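Homocitrate synthase (Sulfolobus acidocaldarius, PDB 6KTQ) catalyses the aldol-type condensation of acetyl-CoA with 2-oxoglutarate to give homocitrate, the first step of lysine biosynthesis through the alpha-aminoadipate pathway. Local coordinates at residues Asp192-Asp198 with Ile222-Ala228. Sequence-based numbering, arbitrary orientation.
Sequences DRVSIAD and IEFDIHA. With AKG (2-oxoglutaric acid), chain D.
The guanidinium group of Arg-193 has CB of Glu-223 over one face and OD1 of Asp-225 at its edge, in plane. NE and NH2 both close on that one oxygen, each 2.9 Å from Asp-225 OD1, NE meeting the oxygen's syn lone pair. NH1 turns instead to Glu-223, whose OE1, 2.8 Å from Arg-193 NH1, is met from above a carboxylate plane set 85° to the guanidinium. A bend at chi3 (67°) swings the guanidinium across to strand 223-228, between the two acids. Thr-248 bonds both Arg-193 NH2 and Glu-223 OE1, while Lys-32 and His-251 take the second oxygens of Glu-223 and Asp-225. A leucine in place of Arg-193 would probably leave two buried or half-buried carboxylates without their shared positive mate and Asp-225 freer to turn.

The strands 193-198 and 223-228 are parallel neighbours in the TIM barrel of this family, joined through helix 205-218 as a beta-alpha-beta unit. Main-chain bonds pass back and forth between them from Asp-192 O to Asp-198 N, the last reaching His-227 O at 2.8 Å. Towards the helix, the Phe-224 ring has Ile-222 CG2 over one face, offset to the rim; Val-194 CB lies 3.9 Å from Phe-224 CE1, and Ile-196 CG1 approaches the ring obliquely. Phe-212 of the helix touches both Phe-224 and Ile-196.

On the face carrying Arg-193, the C-terminal ends of the strands meet 2-oxoglutarate. Its C4 sits over the centre of the His-227 ring, 3.2 Å above the plane. With OG anti to the backbone N (chi1 172°), Ser-195 donates from OG to ligand O3 at 2.7 Å. His-227 also binds zinc with Glu-42 and His-229, and its ND1 is hydrogen-bonded to His-251.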
# COMPACT_ATOMS: atom_id res chain seq x y z
N ASP A 192 -4.35 15.32 -18.35
CA ASP A 192 -3.34 14.75 -17.48
C ASP A 192 -3.81 14.50 -16.05
O ASP A 192 -3.08 13.88 -15.28
CB ASP A 192 -2.08 15.61 -17.46
CG ASP A 192 -2.33 16.97 -16.86
OD1 ASP A 192 -3.32 17.63 -17.23
OD2 ASP A 192 -1.54 17.39 -16.01
N ARG A 193 -4.98 15.04 -15.68
CA ARG A 193 -5.58 14.83 -14.35
C ARG A 193 -7.04 14.46 -14.53
O ARG A 193 -7.70 14.91 -15.48
CB ARG A 193 -5.47 16.09 -13.46
CG ARG A 193 -4.07 16.62 -13.16
CD ARG A 193 -4.09 17.56 -11.95
NE ARG A 193 -4.41 16.74 -10.80
CZ ARG A 193 -3.54 16.04 -10.09
NH1 ARG A 193 -2.23 16.17 -10.30
NH2 ARG A 193 -3.97 15.23 -9.16
N VAL A 194 -7.54 13.59 -13.66
CA VAL A 194 -8.96 13.28 -13.60
C VAL A 194 -9.42 13.48 -12.16
O VAL A 194 -8.81 12.93 -11.24
CB VAL A 194 -9.28 11.87 -14.05
CG1 VAL A 194 -10.73 11.52 -13.76
CG2 VAL A 194 -9.01 11.69 -15.55
N SER A 195 -10.51 14.23 -11.98
CA SER A 195 -11.16 14.32 -10.67
C SER A 195 -12.30 13.34 -10.60
O SER A 195 -13.22 13.32 -11.47
CB SER A 195 -11.69 15.73 -10.36
OG SER A 195 -12.47 15.72 -9.16
N ILE A 196 -12.25 12.54 -9.54
CA ILE A 196 -13.31 11.58 -9.23
C ILE A 196 -14.22 12.32 -8.24
O ILE A 196 -13.79 12.67 -7.13
CB ILE A 196 -12.72 10.28 -8.63
CG1 ILE A 196 -11.71 9.62 -9.60
CG2 ILE A 196 -13.80 9.31 -8.18
CD1 ILE A 196 -12.29 9.16 -10.92
N ALA A 197 -15.46 12.59 -8.64
CA ALA A 197 -16.38 13.41 -7.85
C ALA A 197 -17.41 12.58 -7.16
O ALA A 197 -18.21 11.88 -7.79
CB ALA A 197 -17.05 14.48 -8.71
N ASP A 198 -17.37 12.64 -5.83
CA ASP A 198 -18.41 12.06 -5.04
C ASP A 198 -19.42 13.18 -4.86
O ASP A 198 -19.53 13.82 -3.79
CB ASP A 198 -17.86 11.59 -3.72
CG ASP A 198 -18.85 10.81 -2.93
OD1 ASP A 198 -19.88 10.33 -3.49
OD2 ASP A 198 -18.61 10.70 -1.71
N ILE A 222 -1.80 9.13 -15.50
CA ILE A 222 -2.78 10.15 -15.02
C ILE A 222 -2.65 10.36 -13.49
O ILE A 222 -2.35 9.43 -12.76
CB ILE A 222 -4.23 9.66 -15.30
CG1 ILE A 222 -4.50 9.49 -16.80
CG2 ILE A 222 -5.28 10.61 -14.71
CD1 ILE A 222 -4.34 10.76 -17.62
N GLU A 223 -2.87 11.58 -13.01
CA GLU A 223 -3.00 11.81 -11.57
C GLU A 223 -4.45 12.13 -11.22
O GLU A 223 -5.19 12.69 -12.04
CB GLU A 223 -2.09 12.91 -11.09
CG GLU A 223 -0.64 12.47 -10.92
CD GLU A 223 0.23 13.55 -10.30
OE1 GLU A 223 -0.28 14.39 -9.53
OE2 GLU A 223 1.45 13.55 -10.55
N PHE A 224 -4.86 11.74 -10.03
CA PHE A 224 -6.27 11.74 -9.69
C PHE A 224 -6.55 12.73 -8.54
O PHE A 224 -5.75 12.86 -7.60
CB PHE A 224 -6.72 10.33 -9.32
CG PHE A 224 -6.83 9.42 -10.50
CD1 PHE A 224 -8.03 9.34 -11.21
CD2 PHE A 224 -5.74 8.67 -10.94
CE1 PHE A 224 -8.14 8.52 -12.32
CE2 PHE A 224 -5.84 7.86 -12.06
CZ PHE A 224 -7.04 7.77 -12.74
N ASP A 225 -7.68 13.41 -8.66
CA ASP A 225 -8.23 14.27 -7.59
C ASP A 225 -9.43 13.57 -6.93
O ASP A 225 -10.16 12.81 -7.57
CB ASP A 225 -8.80 15.61 -8.12
CG ASP A 225 -7.85 16.44 -8.95
OD1 ASP A 225 -6.79 15.97 -9.43
OD2 ASP A 225 -8.19 17.64 -9.15
N ILE A 226 -9.66 13.91 -5.66
CA ILE A 226 -10.86 13.54 -4.96
C ILE A 226 -11.66 14.82 -4.64
O ILE A 226 -11.14 15.80 -4.07
CB ILE A 226 -10.56 12.74 -3.70
CG1 ILE A 226 -11.84 12.43 -2.92
CG2 ILE A 226 -9.61 13.47 -2.76
CD1 ILE A 226 -12.88 11.63 -3.67
N HIS A 227 -12.93 14.80 -5.02
CA HIS A 227 -13.85 15.90 -4.77
C HIS A 227 -15.01 15.29 -4.01
O HIS A 227 -15.81 14.55 -4.57
CB HIS A 227 -14.30 16.52 -6.10
CG HIS A 227 -15.26 17.65 -5.94
ND1 HIS A 227 -14.85 18.96 -5.88
CD2 HIS A 227 -16.60 17.66 -5.76
CE1 HIS A 227 -15.90 19.74 -5.70
NE2 HIS A 227 -16.97 18.98 -5.63
N ALA A 228 -15.06 15.55 -2.72
CA ALA A 228 -15.94 14.82 -1.84
C ALA A 228 -16.90 15.72 -1.08
O ALA A 228 -16.49 16.51 -0.27
CB ALA A 228 -15.09 14.04 -0.84
C1 AKG D . -19.28 17.80 -8.45
O1 AKG D . -19.56 17.51 -7.28
O2 AKG D . -19.64 17.05 -9.39
C2 AKG D . -18.54 19.05 -8.72
O5 AKG D . -18.81 20.09 -8.09
C3 AKG D . -17.40 19.05 -9.73
C4 AKG D . -16.13 18.66 -8.97
C5 AKG D . -14.81 18.76 -9.72
O3 AKG D . -13.90 17.96 -9.35
O4 AKG D . -14.67 19.59 -10.67